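Local coordinates for protein thymine dioxygenase (PDB 5C3Q) that probably acts as an iron- and 2-oxoglutarate-dependent dioxygenase that hydroxylates thymine, which it binds together with 2-oxoglutarate beside a metal ion, at residues L194-V199 with Q210-E215; L225-R230 with P286-I291. One frame throughout, in Å; residues are numbered along the deposited sequence.

Contact 1. Residues L194-V199 with Q210-E215; sequences LHYPAV and QVRAGE. With AKG (2-oxoglutaric acid), chain F.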
loop_
_atom_site.group_PDB
_atom_site.type_symbol
_atom_site.label_atom_id
_atom_site.label_comp_id
_atom_site.label_asym_id
_atom_site.label_seq_id
_atom_site.Cartn_x
_atom_site.Cartn_y
_atom_site.Cartn_z
ATOM N N LEU A 194 0.533 10.221 0.319
ATOM C CA LEU A 194 0.695 10.402 1.761
ATOM C C LEU A 194 1.728 11.470 2.082
ATOM O O LEU A 194 2.806 11.514 1.487
ATOM C CB LEU A 194 1.113 9.090 2.424
ATOM C CG LEU A 194 0.010 8.038 2.566
ATOM C CD1 LEU A 194 0.589 6.629 2.613
ATOM C CD2 LEU A 194 -0.828 8.325 3.801
ATOM N N HIS A 195 1.385 12.322 3.040
ATOM C CA HIS A 195 2.306 13.301 3.579
ATOM C C HIS A 195 2.262 13.222 5.101
ATOM O O HIS A 195 1.205 13.378 5.711
ATOM C CB HIS A 195 1.940 14.703 3.087
ATOM C CG HIS A 195 2.653 15.801 3.806
ATOM N ND1 HIS A 195 1.988 16.843 4.413
ATOM C CD2 HIS A 195 3.972 16.016 4.028
ATOM C CE1 HIS A 195 2.865 17.658 4.971
ATOM N NE2 HIS A 195 4.076 17.177 4.752
ATOM N N TYR A 196 3.415 12.948 5.700
ATOM C CA TYR A 196 3.550 12.920 7.147
ATOM C C TYR A 196 4.296 14.193 7.540
ATOM O O TYR A 196 5.502 14.285 7.326
ATOM C CB TYR A 196 4.331 11.679 7.588
ATOM C CG TYR A 196 3.724 10.362 7.152
ATOM C CD1 TYR A 196 4.043 9.792 5.921
ATOM C CD2 TYR A 196 2.834 9.680 7.974
ATOM C CE1 TYR A 196 3.482 8.583 5.521
ATOM C CE2 TYR A 196 2.280 8.471 7.589
ATOM C CZ TYR A 196 2.606 7.926 6.363
ATOM O OH TYR A 196 2.050 6.724 5.991
ATOM N N PRO A 197 3.581 15.198 8.086
ATOM C CA PRO A 197 4.223 16.488 8.369
ATOM C C PRO A 197 5.450 16.403 9.277
ATOM O O PRO A 197 5.575 15.476 10.084
ATOM C CB PRO A 197 3.119 17.293 9.069
ATOM C CG PRO A 197 1.846 16.680 8.608
ATOM C CD PRO A 197 2.142 15.221 8.406
ATOM N N ALA A 198 6.349 17.371 9.125
ATOM C CA ALA A 198 7.478 17.508 10.026
ATOM C C ALA A 198 6.939 17.539 11.445
ATOM O O ALA A 198 5.940 18.203 11.717
ATOM C CB ALA A 198 8.252 18.784 9.725
ATOM N N VAL A 199 7.581 16.801 12.343
ATOM C CA VAL A 199 7.114 16.708 13.721
ATOM C C VAL A 199 8.299 16.627 14.678
ATOM O O VAL A 199 9.294 15.959 14.391
ATOM C CB VAL A 199 6.165 15.498 13.908
ATOM C CG1 VAL A 199 6.823 14.196 13.459
ATOM C CG2 VAL A 199 5.681 15.402 15.351
ATOM N N GLN A 210 1.894 7.422 20.250
ATOM C CA GLN A 210 1.808 8.225 19.026
ATOM C C GLN A 210 2.576 7.588 17.868
ATOM O O GLN A 210 3.736 7.234 18.025
ATOM C CB GLN A 210 2.399 9.615 19.303
ATOM C CG GLN A 210 2.480 10.549 18.110
ATOM C CD GLN A 210 1.147 11.185 17.803
ATOM O OE1 GLN A 210 0.749 12.158 18.452
ATOM N NE2 GLN A 210 0.445 10.645 16.811
ATOM N N VAL A 211 1.935 7.460 16.707
ATOM C CA VAL A 211 2.630 6.996 15.494
ATOM C C VAL A 211 2.303 7.866 14.281
ATOM O O VAL A 211 1.468 8.770 14.355
ATOM C CB VAL A 211 2.333 5.511 15.181
ATOM C CG1 VAL A 211 2.841 4.624 16.306
ATOM C CG2 VAL A 211 0.846 5.273 14.941
ATOM N N ARG A 212 2.993 7.606 13.173
ATOM C CA ARG A 212 2.710 8.281 11.911
ATOM C C ARG A 212 1.613 7.538 11.142
ATOM O O ARG A 212 0.737 8.169 10.554
ATOM C CB ARG A 212 3.989 8.440 11.076
ATOM C CG ARG A 212 4.716 9.746 11.370
ATOM C CD ARG A 212 5.993 9.918 10.559
ATOM N NE ARG A 212 6.361 11.330 10.437
ATOM C CZ ARG A 212 7.525 11.788 9.983
ATOM N NH1 ARG A 212 8.491 10.958 9.598
ATOM N NH2 ARG A 212 7.726 13.099 9.914
ATOM N N ALA A 213 1.668 6.206 11.154
ATOM C CA ALA A 213 0.589 5.365 10.618
ATOM C C ALA A 213 0.393 4.135 11.499
ATOM O O ALA A 213 1.328 3.366 11.708
ATOM C CB ALA A 213 0.886 4.942 9.189
ATOM N N GLY A 214 -0.828 3.950 12.004
ATOM C CA GLY A 214 -1.140 2.831 12.893
ATOM C C GLY A 214 -0.957 1.474 12.236
ATOM O O GLY A 214 -1.101 1.339 11.019
ATOM N N GLU A 215 -0.632 0.468 13.047
ATOM C CA GLU A 215 -0.451 -0.887 12.549
ATOM C C GLU A 215 -1.719 -1.410 11.872
ATOM O O GLU A 215 -2.839 -1.162 12.326
ATOM C CB GLU A 215 0.009 -1.839 13.661
ATOM C CG GLU A 215 -0.980 -2.062 14.797
ATOM C CD GLU A 215 -0.468 -3.062 15.821
ATOM O OE1 GLU A 215 0.755 -3.101 16.061
ATOM O OE2 GLU A 215 -1.289 -3.805 16.399
HETATM C C1 AKG F . -0.675 2.555 3.966
HETATM O O1 AKG F . -1.449 1.562 3.975
HETATM O O2 AKG F . -1.061 3.681 3.591
HETATM C C2 AKG F . 0.716 2.396 4.419
HETATM O O5 AKG F . 1.069 1.344 4.945
HETATM C C3 AKG F . 1.699 3.537 4.236
HETATM C C4 AKG F . 3.112 3.105 4.620
HETATM C C5 AKG F . 4.119 4.201 4.363
HETATM O O3 AKG F . 5.307 3.865 4.174
HETATM O O4 AKG F . 3.756 5.397 4.357
HETATM O O HOH W 1 4.220 13.226 10.839
#
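The guanidinium of Arg212 has Tyr196 CB over one face. At its edge, in plane, lie Pro197 O and a water. The Tyr196 ring is met at its edge by Arg212 O, which lies in the ring plane, 3.4 Å from Tyr196 CE2. Ring and guanidinium planes are 48° apart, so the two groups are not stacked. The contact belongs to the double-stranded beta-helix of the 2-oxoglutarate oxygenases. It joins strand 190-200 of the larger sheet to the start of strand 213-216 in the smaller one. Arg212 and Ala213 both face Val275, which makes a classic beta bulge.

Arg212 is extended from CG to NE and crosses the tyrosine at a slant. Its CB comes within 3.5 Å of Tyr196 CD2, and its NE is equally near Tyr196 CB. This carries the guanidinium past the ring to the turn after the strand. There Arg212 NH2 donates to Pro197 O at 3.2 Å, approaching from above the carbonyl plane. The same NH2 is also hydrogen-bonded to Pro286 O. Water 1 accepts from Arg212 NE at 2.9 Å and donates to Pro197 O, a second link between the same two residues. Val199 CG1 makes a van der Waals contact with Arg212 NH2. A leucine in place of Arg212 would probably leave Pro197 O and Pro286 O without their shared donor and water 1 without its N-H partner.

With CG anti to its carbonyl carbon (chi1 -58°), Tyr196 places its ring between Arg212 and the cosubstrate. Ala213 CB sits at the ring edge, 3.8 Å from Tyr196 OH. At the far end of the ring, Tyr196 OH donates to O4 of the bound 2-oxoglutarate at 2.7 Å.

Contact 2. Residues L225-R230 with P286-I291; sequences LFQDSR and PPRYSI. With AKG (2-oxoglutaric acid), chain F.
Much of the pocket for the C5 carboxylate of 2-oxoglutarate is built here, where Gln227 meets Arg288 and Ser290. Arg288 NH1 donates to AKG O4 at 2.9 Å and Arg288 NH2 to AKG O3 at 2.8 Å. Ser290 OG also donates to O4, at 2.7 Å. Leu225 CD2 packs against O3. The extended Arg288 chain, with CG anti to the backbone N (chi1 173°), carries the guanidinium to the ligand. Gln227 OE1 sits at the guanidinium edge and accepts from Arg288 NH2 at 3.0 Å. Its amide stands nearly square to that plane, at 85°. This second-shell bond probably limits rotation of the arginine.

The strands are antiparallel, with Phe226 and Ile291 a hydrogen-bonded pair. Past the strand end, Asp228 OD2 takes the backbone N-H of Tyr289 at 2.8 Å, while its OD1 closes an Asx turn with Arg230 N. Farther along, Pro286 CB lies over the centre of the Arg230 guanidinium, and Arg230 NE donates to Pro287 O at 3.1 Å. Arg288 and Ser290, with Tyr289 between them, match the RXS motif of the iron/ascorbate-dependent family of 2-oxoglutarate oxygenases.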
loop_
_atom_site.group_PDB
_atom_site.type_symbol
_atom_site.label_atom_id
_atom_site.label_comp_id
_atom_site.label_asym_id
_atom_site.label_seq_id
_atom_site.Cartn_x
_atom_site.Cartn_y
_atom_site.Cartn_z
ATOM N N LEU A 225 4.295 0.324 -2.722
ATOM C CA LEU A 225 4.644 1.408 -1.810
ATOM C C LEU A 225 5.947 2.071 -2.223
ATOM O O LEU A 225 7.016 1.458 -2.175
ATOM C CB LEU A 225 4.752 0.903 -0.367
ATOM C CG LEU A 225 5.049 2.031 0.629
ATOM C CD1 LEU A 225 3.807 2.867 0.897
ATOM C CD2 LEU A 225 5.602 1.474 1.924
ATOM N N PHE A 226 5.840 3.330 -2.635
ATOM C CA PHE A 226 6.986 4.148 -2.986
ATOM C C PHE A 226 7.266 5.049 -1.787
ATOM O O PHE A 226 6.409 5.850 -1.400
ATOM C CB PHE A 226 6.673 4.994 -4.224
ATOM C CG PHE A 226 6.222 4.193 -5.417
ATOM C CD1 PHE A 226 4.887 3.839 -5.572
ATOM C CD2 PHE A 226 7.125 3.813 -6.395
ATOM C CE1 PHE A 226 4.463 3.109 -6.670
ATOM C CE2 PHE A 226 6.711 3.074 -7.498
ATOM C CZ PHE A 226 5.378 2.724 -7.635
ATOM N N GLN A 227 8.441 4.905 -1.177
ATOM C CA GLN A 227 8.805 5.732 -0.023
ATOM C C GLN A 227 10.046 6.565 -0.329
ATOM O O GLN A 227 10.896 6.159 -1.128
ATOM C CB GLN A 227 9.011 4.878 1.238
ATOM C CG GLN A 227 10.176 3.893 1.200
ATOM C CD GLN A 227 10.348 3.128 2.509
ATOM O OE1 GLN A 227 9.926 3.585 3.571
ATOM N NE2 GLN A 227 10.984 1.964 2.438
ATOM N N ASP A 228 10.123 7.744 0.287
ATOM C CA ASP A 228 11.329 8.567 0.229
ATOM C C ASP A 228 12.381 7.974 1.179
ATOM O O ASP A 228 12.236 6.835 1.625
ATOM C CB ASP A 228 11.016 10.053 0.527
ATOM C CG ASP A 228 10.502 10.298 1.948
ATOM O OD1 ASP A 228 10.588 9.403 2.821
ATOM O OD2 ASP A 228 9.995 11.416 2.191
ATOM N N SER A 229 13.428 8.735 1.488
ATOM C CA SER A 229 14.565 8.213 2.247
ATOM C C SER A 229 14.493 8.460 3.760
ATOM O O SER A 229 15.466 8.197 4.467
ATOM C CB SER A 229 15.857 8.826 1.695
ATOM O OG SER A 229 15.864 10.231 1.889
ATOM N N ARG A 230 13.358 8.954 4.258
ATOM C CA ARG A 230 13.236 9.317 5.682
ATOM C C ARG A 230 13.247 8.123 6.627
ATOM O O ARG A 230 13.820 8.197 7.712
ATOM C CB ARG A 230 11.950 10.108 5.942
ATOM C CG ARG A 230 11.833 11.419 5.187
ATOM C CD ARG A 230 13.011 12.337 5.447
ATOM N NE ARG A 230 12.808 13.646 4.836
ATOM C CZ ARG A 230 13.764 14.552 4.655
ATOM N NH1 ARG A 230 15.018 14.306 5.028
ATOM N NH2 ARG A 230 13.466 15.711 4.087
ATOM N N PRO A 286 11.962 15.605 9.730
ATOM C CA PRO A 286 11.453 16.344 8.568
ATOM C C PRO A 286 10.191 15.708 7.975
ATOM O O PRO A 286 9.803 14.617 8.388
ATOM C CB PRO A 286 12.610 16.282 7.559
ATOM C CG PRO A 286 13.788 15.745 8.299
ATOM C CD PRO A 286 13.255 14.959 9.452
ATOM N N PRO A 287 9.545 16.391 7.014
ATOM C CA PRO A 287 8.376 15.791 6.370
ATOM C C PRO A 287 8.716 14.474 5.669
ATOM O O PRO A 287 9.782 14.363 5.061
ATOM C CB PRO A 287 7.961 16.850 5.340
ATOM C CG PRO A 287 8.566 18.124 5.823
ATOM C CD PRO A 287 9.851 17.721 6.463
ATOM N N ARG A 288 7.830 13.488 5.778
ATOM C CA ARG A 288 7.970 12.230 5.050
ATOM C C ARG A 288 6.867 12.116 3.993
ATOM O O ARG A 288 5.686 12.349 4.278
ATOM C CB ARG A 288 7.922 11.033 6.008
ATOM C CG ARG A 288 7.892 9.671 5.324
ATOM C CD ARG A 288 8.139 8.538 6.306
ATOM N NE ARG A 288 8.322 7.251 5.634
ATOM C CZ ARG A 288 7.341 6.455 5.205
ATOM N NH1 ARG A 288 6.065 6.794 5.362
ATOM N NH2 ARG A 288 7.641 5.307 4.603
ATOM N N TYR A 289 7.267 11.761 2.776
ATOM C CA TYR A 289 6.332 11.513 1.687
ATOM C C TYR A 289 6.400 10.064 1.276
ATOM O O TYR A 289 7.484 9.493 1.128
ATOM C CB TYR A 289 6.656 12.382 0.475
ATOM C CG TYR A 289 6.460 13.845 0.733
ATOM C CD1 TYR A 289 5.213 14.434 0.575
ATOM C CD2 TYR A 289 7.520 14.641 1.151
ATOM C CE1 TYR A 289 5.022 15.781 0.824
ATOM C CE2 TYR A 289 7.344 15.992 1.400
ATOM C CZ TYR A 289 6.093 16.555 1.235
ATOM O OH TYR A 289 5.911 17.892 1.484
ATOM N N SER A 290 5.232 9.466 1.095
ATOM C CA SER A 290 5.138 8.167 0.461
ATOM C C SER A 290 3.907 8.128 -0.427
ATOM O O SER A 290 3.022 8.994 -0.343
ATOM C CB SER A 290 5.094 7.044 1.505
ATOM O OG SER A 290 3.921 7.115 2.292
ATOM N N ILE A 291 3.878 7.128 -1.299
ATOM C CA ILE A 291 2.748 6.889 -2.166
ATOM C C ILE A 291 2.417 5.404 -2.081
ATOM O O ILE A 291 3.254 4.551 -2.406
ATOM C CB ILE A 291 3.057 7.286 -3.625
ATOM C CG1 ILE A 291 3.492 8.755 -3.694
ATOM C CG2 ILE A 291 1.839 7.032 -4.507
ATOM C CD1 ILE A 291 3.905 9.230 -5.072
HETATM C C1 AKG F . -0.675 2.555 3.966
HETATM O O1 AKG F . -1.449 1.562 3.975
HETATM O O2 AKG F . -1.061 3.681 3.591
HETATM C C2 AKG F . 0.716 2.396 4.419
HETATM O O5 AKG F . 1.069 1.344 4.945
HETATM C C3 AKG F . 1.699 3.537 4.236
HETATM C C4 AKG F . 3.112 3.105 4.620
HETATM C C5 AKG F . 4.119 4.201 4.363
HETATM O O3 AKG F . 5.307 3.865 4.174
HETATM O O4 AKG F . 3.756 5.397 4.357
HETATM O O HOH W 2 10.808 6.654 4.089
HETATM O O HOH W 3 10.824 15.647 2.880
#

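In the fold
The two contacts lie in series along the chain: 194-199 with 210-215 closes before 225-230 with 286-291 opens. Their centres are about 10 Å apart. Strands 190-200 and 284-295 are neighbours in the larger sheet, with 222-227 on the far side of 284-295. Backbone hydrogen bonds tie Tyr196 to Arg288 and Leu194 to Ser290, and the rings of His195 and Tyr289 stack. Contact 1 bridges to the smaller sheet, whereas contact 2 stays within the larger one. Both reach the same 2-oxoglutarate carboxylate, so together they fix the end of the cosubstrate remote from the nickel site formed by His216, Asp218 and His273.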